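Local coordinates for protein MPT synthase subunit 2 (PDB 7L32) that probably serves as the large, catalytic subunit of molybdopterin synthase, which inserts sulfur into a pterin precursor to make molybdopterin, at residues Lys72-Ala77 / Ile84-Val89; Val102-Val107 / Asp123-Glu128. All blocks are in the same frame, centred on the assembly; numbering follows the deposited sequence. Where two conformers were deposited one is given.

Interaction 1: residues Lys72-Ala77 / Ile84-Val89; sequences KIAAEA and IDVAIV
A74 and A77 lay the inner face of helix 65-80 on V86, I84 and I88 of strand 85-91 and the turn before it, a helix-on-sheet layer in the alpha/beta hammerhead fold of MoaE proteins. The chain leaves the helix, turns, and comes back along the sheet, so the two segments run nearly antiparallel, at 158°. Their axes come within 8.6 Å, a close approach for a helix on a sheet, consistent with the small alanines that face the strand.

The contact is apolar. A74 sits directly over V86, with CA atoms 6.3 Å apart, and its CB lies 4.0 Å from V86 CG1. V86 holds CG1 anti to its backbone N and CG2 beside that N, and CG2 faces A77 CB at 4.4 Å. The valine thus spreads its two methyls beneath successive alanines of one helix face. Beyond it, I88 offers the end of its longer branch, CD1, to A74 CB.

At the turn, I84 folds CG1 between its backbone N and carbonyl carbon (chi1 67°), and this brings CD1 up against A77. That methyl lies 3.9 Å from A77 CB and 3.6 Å from A77 O, touching both the side chain and the backbone of the helix. I12 of strand 11-15 packs on A74 and I88, helix 111-128 flanks A77 through V121 and I84 through S117, and T106 of strand 100-108 lies against V86.

No hydrogen bond joins the two segments. E76 makes salt bridges with R79 and R80 along its own helix. D85, whose CB points away from the helix, bonds N32 through OD2, and its OD1 takes the amide N of V86 at 2.9 Å, the donor standing 45° out of the carboxylate plane.

Interaction 2: residues Val102-Val107 / Asp123-Glu128; sequences VMVATV and DYLKTE
No ring comes between L125 and V102, which meet tip to tip; the one aromatic group, Y124, sits round the helix from them and has E128 CG in plane at its edge. L125 CD1 is the atom that does the work, lying 4.0 Å from V102 CG2 and 4.2 Å from V104 CG2. With CG anti to the backbone N (chi1 -177°), the leucine reaches out from the helix, and it needs to, because the two axes stay 11.1 Å apart. K126 adds a looser touch, its NZ 4.5 Å from V102 CG1.

No polar bond crosses between the two segments. Within the helix, D123 O accepts both T127 N and T127 OG1, the latter at 2.9 Å, and the two donors arrive from opposite faces of the carbonyl plane, fixing the threonine hydroxyl against the last turn. D123 OD1 forms a salt bridge with R111 of the second subunit, on which K126 also packs, so this helix end helps to join the dimer. Segments 102-107 and 123-128 run at 146°, on strand 100-108 and helix 111-128; I88 of the adjacent strand 85-91 also packs on L125, while V121, M122 and C118 of the same helix cover V104.

How the interactions relate
After strand 11-15, helix 21-30 and strands 37-44 and 57-61, the chain forms helix 65-80 and turns into strand 85-91, and interaction 1 closes that short connection. It then passes through strand 93-95 and returns antiparallel as strand 100-108; interaction 2 closes the connection from there to the far end of helix 111-128, across 15 mostly helical residues. The contacts are in series, neither nesting nor crossing. Their strands are neighbours in one sheet, joined by probable hydrogen bonds from A87 N to A105 O (2.8 Å) and from M103 N to V89 O (2.9 Å). The helices touch too, I73 CG1 lying 3.4 Å from Y124 CD2. The centres of interactions 1 and 2 lie about 8 Å apart.

Interaction 1: residues Lys72-Ala77 / Ile84-Val89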
loop_
_atom_site.group_PDB
_atom_site.type_symbol
_atom_site.label_atom_id
_atom_site.label_comp_id
_atom_site.label_asym_id
_atom_site.label_seq_id
_atom_site.Cartn_x
_atom_site.Cartn_y
_atom_site.Cartn_z
ATOM N N LYS A 72 6.838 16.114 -10.722
ATOM C CA LYS A 72 8.269 15.820 -10.769
ATOM C C LYS A 72 8.614 14.588 -9.936
ATOM O O LYS A 72 9.441 13.757 -10.344
ATOM C CB LYS A 72 9.053 17.032 -10.265
ATOM C CG LYS A 72 10.529 16.794 -10.018
ATOM C CD LYS A 72 11.220 18.090 -9.511
ATOM C CE LYS A 72 12.747 17.982 -9.631
ATOM N NZ LYS A 72 13.489 19.124 -9.011
ATOM N N ILE A 73 8.006 14.472 -8.754
ATOM C CA ILE A 73 8.234 13.301 -7.898
ATOM C C ILE A 73 7.780 12.028 -8.609
ATOM O O ILE A 73 8.506 11.025 -8.654
ATOM C CB ILE A 73 7.507 13.485 -6.552
ATOM C CG1 ILE A 73 8.171 14.603 -5.742
ATOM C CG2 ILE A 73 7.450 12.136 -5.768
ATOM C CD1 ILE A 73 7.307 15.112 -4.611
ATOM N N ALA A 74 6.570 12.044 -9.176
ATOM C CA ALA A 74 6.080 10.847 -9.871
ATOM C C ALA A 74 6.941 10.512 -11.082
ATOM O O ALA A 74 7.199 9.334 -11.365
ATOM C CB ALA A 74 4.623 11.042 -10.291
ATOM N N ALA A 75 7.389 11.537 -11.820
ATOM C CA ALA A 75 8.259 11.301 -12.969
ATOM C C ALA A 75 9.576 10.647 -12.548
ATOM O O ALA A 75 10.073 9.741 -13.232
ATOM C CB ALA A 75 8.528 12.620 -13.715
ATOM N N GLU A 76 10.160 11.102 -11.434
ATOM C CA GLU A 76 11.392 10.493 -10.922
ATOM C C GLU A 76 11.166 9.048 -10.476
ATOM O O GLU A 76 12.021 8.185 -10.714
ATOM C CB GLU A 76 11.967 11.326 -9.773
ATOM C CG GLU A 76 13.160 10.681 -9.041
ATOM C CD GLU A 76 14.411 10.490 -9.921
ATOM O OE1 GLU A 76 14.492 11.013 -11.065
ATOM O OE2 GLU A 76 15.339 9.807 -9.456
ATOM N N ALA A 77 10.022 8.760 -9.841
ATOM C CA ALA A 77 9.697 7.363 -9.545
ATOM C C ALA A 77 9.668 6.532 -10.820
ATOM O O ALA A 77 10.162 5.397 -10.843
ATOM C CB ALA A 77 8.352 7.249 -8.814
ATOM N N ILE A 84 6.247 1.382 -14.112
ATOM C CA ILE A 84 5.232 1.620 -13.082
ATOM C C ILE A 84 4.281 2.711 -13.569
ATOM O O ILE A 84 4.557 3.397 -14.560
ATOM C CB ILE A 84 5.846 2.020 -11.729
ATOM C CG1 ILE A 84 6.525 3.399 -11.827
ATOM C CG2 ILE A 84 6.827 0.953 -11.226
ATOM C CD1 ILE A 84 6.824 4.043 -10.457
ATOM N N ASP A 85 3.146 2.860 -12.897
ATOM C CA ASP A 85 2.302 4.046 -13.021
ATOM C C ASP A 85 1.950 4.478 -11.607
ATOM O O ASP A 85 1.969 3.656 -10.670
ATOM C CB ASP A 85 1.028 3.787 -13.859
ATOM C CG ASP A 85 0.396 5.069 -14.409
ATOM O OD1 ASP A 85 0.995 6.167 -14.247
ATOM O OD2 ASP A 85 -0.705 4.974 -15.007
ATOM N N VAL A 86 1.678 5.782 -11.450
ATOM C CA VAL A 86 1.577 6.446 -10.149
ATOM C C VAL A 86 0.336 7.328 -10.135
ATOM O O VAL A 86 0.101 8.086 -11.083
ATOM C CB VAL A 86 2.813 7.339 -9.859
ATOM C CG1 VAL A 86 2.675 8.040 -8.487
ATOM C CG2 VAL A 86 4.116 6.571 -9.975
ATOM N N ALA A 87 -0.423 7.286 -9.036
ATOM C CA ALA A 87 -1.514 8.236 -8.818
ATOM C C ALA A 87 -1.338 8.886 -7.451
ATOM O O ALA A 87 -0.979 8.215 -6.483
ATOM C CB ALA A 87 -2.896 7.562 -8.906
ATOM N N ILE A 88 -1.547 10.204 -7.375
ATOM C CA ILE A 88 -1.440 10.941 -6.117
ATOM C C ILE A 88 -2.660 11.842 -5.995
ATOM O O ILE A 88 -2.972 12.596 -6.931
ATOM C CB ILE A 88 -0.157 11.798 -6.048
ATOM C CG1 ILE A 88 1.108 10.960 -6.315
ATOM C CG2 ILE A 88 -0.074 12.542 -4.668
ATOM C CD1 ILE A 88 2.384 11.801 -6.572
ATOM N N VAL A 89 -3.351 11.765 -4.857
ATOM C CA VAL A 89 -4.396 12.737 -4.510
ATOM C C VAL A 89 -4.064 13.295 -3.133
ATOM O O VAL A 89 -3.920 12.534 -2.169
ATOM C CB VAL A 89 -5.804 12.121 -4.509
ATOM C CG1 VAL A 89 -6.872 13.217 -4.235
ATOM C CG2 VAL A 89 -6.106 11.387 -5.838
#

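Interaction 2: residues Val102-Val107 / Asp123-Glu128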
loop_
_atom_site.group_PDB
_atom_site.type_symbol
_atom_site.label_atom_id
_atom_site.label_comp_id
_atom_site.label_asym_id
_atom_site.label_seq_id
_atom_site.Cartn_x
_atom_site.Cartn_y
_atom_site.Cartn_z
ATOM N N VAL A 102 -3.997 12.157 2.336
ATOM C CA VAL A 102 -3.234 11.936 1.115
ATOM C C VAL A 102 -3.340 10.463 0.776
ATOM O O VAL A 102 -3.396 9.618 1.669
ATOM C CB VAL A 102 -1.766 12.381 1.303
ATOM C CG1 VAL A 102 -1.130 11.689 2.502
ATOM C CG2 VAL A 102 -0.935 12.162 0.042
ATOM N N MET A 103 -3.411 10.165 -0.514
ATOM C CA MET A 103 -3.249 8.792 -0.971
ATOM C C MET A 103 -2.237 8.762 -2.102
ATOM O O MET A 103 -2.197 9.667 -2.948
ATOM C CB MET A 103 -4.584 8.171 -1.430
ATOM C CG MET A 103 -5.284 8.836 -2.610
ATOM S SD MET A 103 -6.258 7.539 -3.449
ATOM C CE MET A 103 -4.939 6.702 -4.284
ATOM N N VAL A 104 -1.405 7.729 -2.098
ATOM C CA VAL A 104 -0.490 7.450 -3.196
ATOM C C VAL A 104 -0.726 5.999 -3.589
ATOM O O VAL A 104 -0.780 5.132 -2.712
ATOM C CB VAL A 104 0.982 7.662 -2.801
ATOM C CG1 VAL A 104 1.899 7.174 -3.948
ATOM C CG2 VAL A 104 1.239 9.170 -2.508
ATOM N N ALA A 105 -0.929 5.750 -4.880
ATOM C CA ALA A 105 -1.084 4.378 -5.382
ATOM C C ALA A 105 -0.129 4.171 -6.554
ATOM O O ALA A 105 0.029 5.060 -7.400
ATOM C CB ALA A 105 -2.524 4.112 -5.825
ATOM N N THR A 106 0.517 3.002 -6.606
ATOM C CA THR A 106 1.397 2.659 -7.710
ATOM C C THR A 106 1.018 1.275 -8.207
ATOM O O THR A 106 0.513 0.451 -7.445
ATOM C CB THR A 106 2.885 2.665 -7.327
ATOM O OG1 THR A 106 3.145 1.661 -6.321
ATOM C CG2 THR A 106 3.334 4.058 -6.808
ATOM N N VAL A 107 1.236 1.033 -9.491
ATOM C CA VAL A 107 1.010 -0.291 -10.063
ATOM C C VAL A 107 2.252 -0.688 -10.843
ATOM O O VAL A 107 2.943 0.160 -11.426
ATOM C CB VAL A 107 -0.269 -0.350 -10.942
ATOM C CG1 VAL A 107 -0.219 0.640 -12.129
ATOM C CG2 VAL A 107 -0.535 -1.776 -11.440
ATOM N N ASP A 123 7.924 9.365 0.626
ATOM C CA ASP A 123 9.075 10.008 1.272
ATOM C C ASP A 123 9.388 11.352 0.615
ATOM O O ASP A 123 9.646 12.346 1.298
ATOM C CB ASP A 123 10.312 9.111 1.187
ATOM C CG ASP A 123 10.267 7.939 2.160
ATOM O OD1 ASP A 123 9.455 7.951 3.116
ATOM O OD2 ASP A 123 11.060 7.005 1.942
ATOM N N TYR A 124 9.420 11.373 -0.717
ATOM C CA TYR A 124 9.745 12.597 -1.462
ATOM C C TYR A 124 8.639 13.635 -1.296
ATOM O O TYR A 124 8.910 14.833 -1.093
ATOM C CB TYR A 124 9.934 12.207 -2.936
ATOM C CG TYR A 124 10.681 13.116 -3.892
ATOM C CD1 TYR A 124 11.013 14.426 -3.559
ATOM C CD2 TYR A 124 10.973 12.675 -5.187
ATOM C CE1 TYR A 124 11.667 15.262 -4.475
ATOM C CE2 TYR A 124 11.632 13.504 -6.112
ATOM C CZ TYR A 124 11.971 14.796 -5.746
ATOM O OH TYR A 124 12.615 15.628 -6.648
ATOM N N LEU A 125 7.383 13.186 -1.346
ATOM C CA LEU A 125 6.246 14.071 -1.088
ATOM C C LEU A 125 6.358 14.735 0.282
ATOM O O LEU A 125 6.241 15.967 0.411
ATOM C CB LEU A 125 4.941 13.262 -1.191
ATOM C CG LEU A 125 3.582 13.955 -1.028
ATOM C CD1 LEU A 125 2.504 13.112 -1.739
ATOM C CD2 LEU A 125 3.188 14.168 0.445
ATOM N N LYS A 126 6.574 13.927 1.327
ATOM C CA LYS A 126 6.543 14.451 2.696
ATOM C C LYS A 126 7.707 15.398 2.977
ATOM O O LYS A 126 7.577 16.324 3.794
ATOM C CB LYS A 126 6.533 13.289 3.695
ATOM C CG LYS A 126 5.181 12.580 3.783
ATOM C CD LYS A 126 4.138 13.499 4.453
ATOM C CE LYS A 126 2.751 12.851 4.573
ATOM N NZ LYS A 126 1.720 13.735 5.280
ATOM N N THR A 127 8.827 15.221 2.290
ATOM C CA THR A 127 9.985 16.065 2.533
ATOM C C THR A 127 10.105 17.225 1.555
ATOM O O THR A 127 10.736 18.236 1.902
ATOM C CB THR A 127 11.275 15.220 2.509
ATOM O OG1 THR A 127 11.443 14.613 1.219
ATOM C CG2 THR A 127 11.209 14.120 3.573
ATOM N N GLU A 128 9.501 17.146 0.361
ATOM C CA GLU A 128 9.747 18.188 -0.636
ATOM C C GLU A 128 8.523 18.906 -1.207
ATOM O O GLU A 128 8.691 20.003 -1.751
ATOM C CB GLU A 128 10.567 17.626 -1.811
ATOM C CG GLU A 128 11.984 17.186 -1.418
ATOM C CD GLU A 128 12.822 18.313 -0.839
ATOM O OE1 GLU A 128 12.739 19.457 -1.349
ATOM O OE2 GLU A 128 13.565 18.054 0.133
#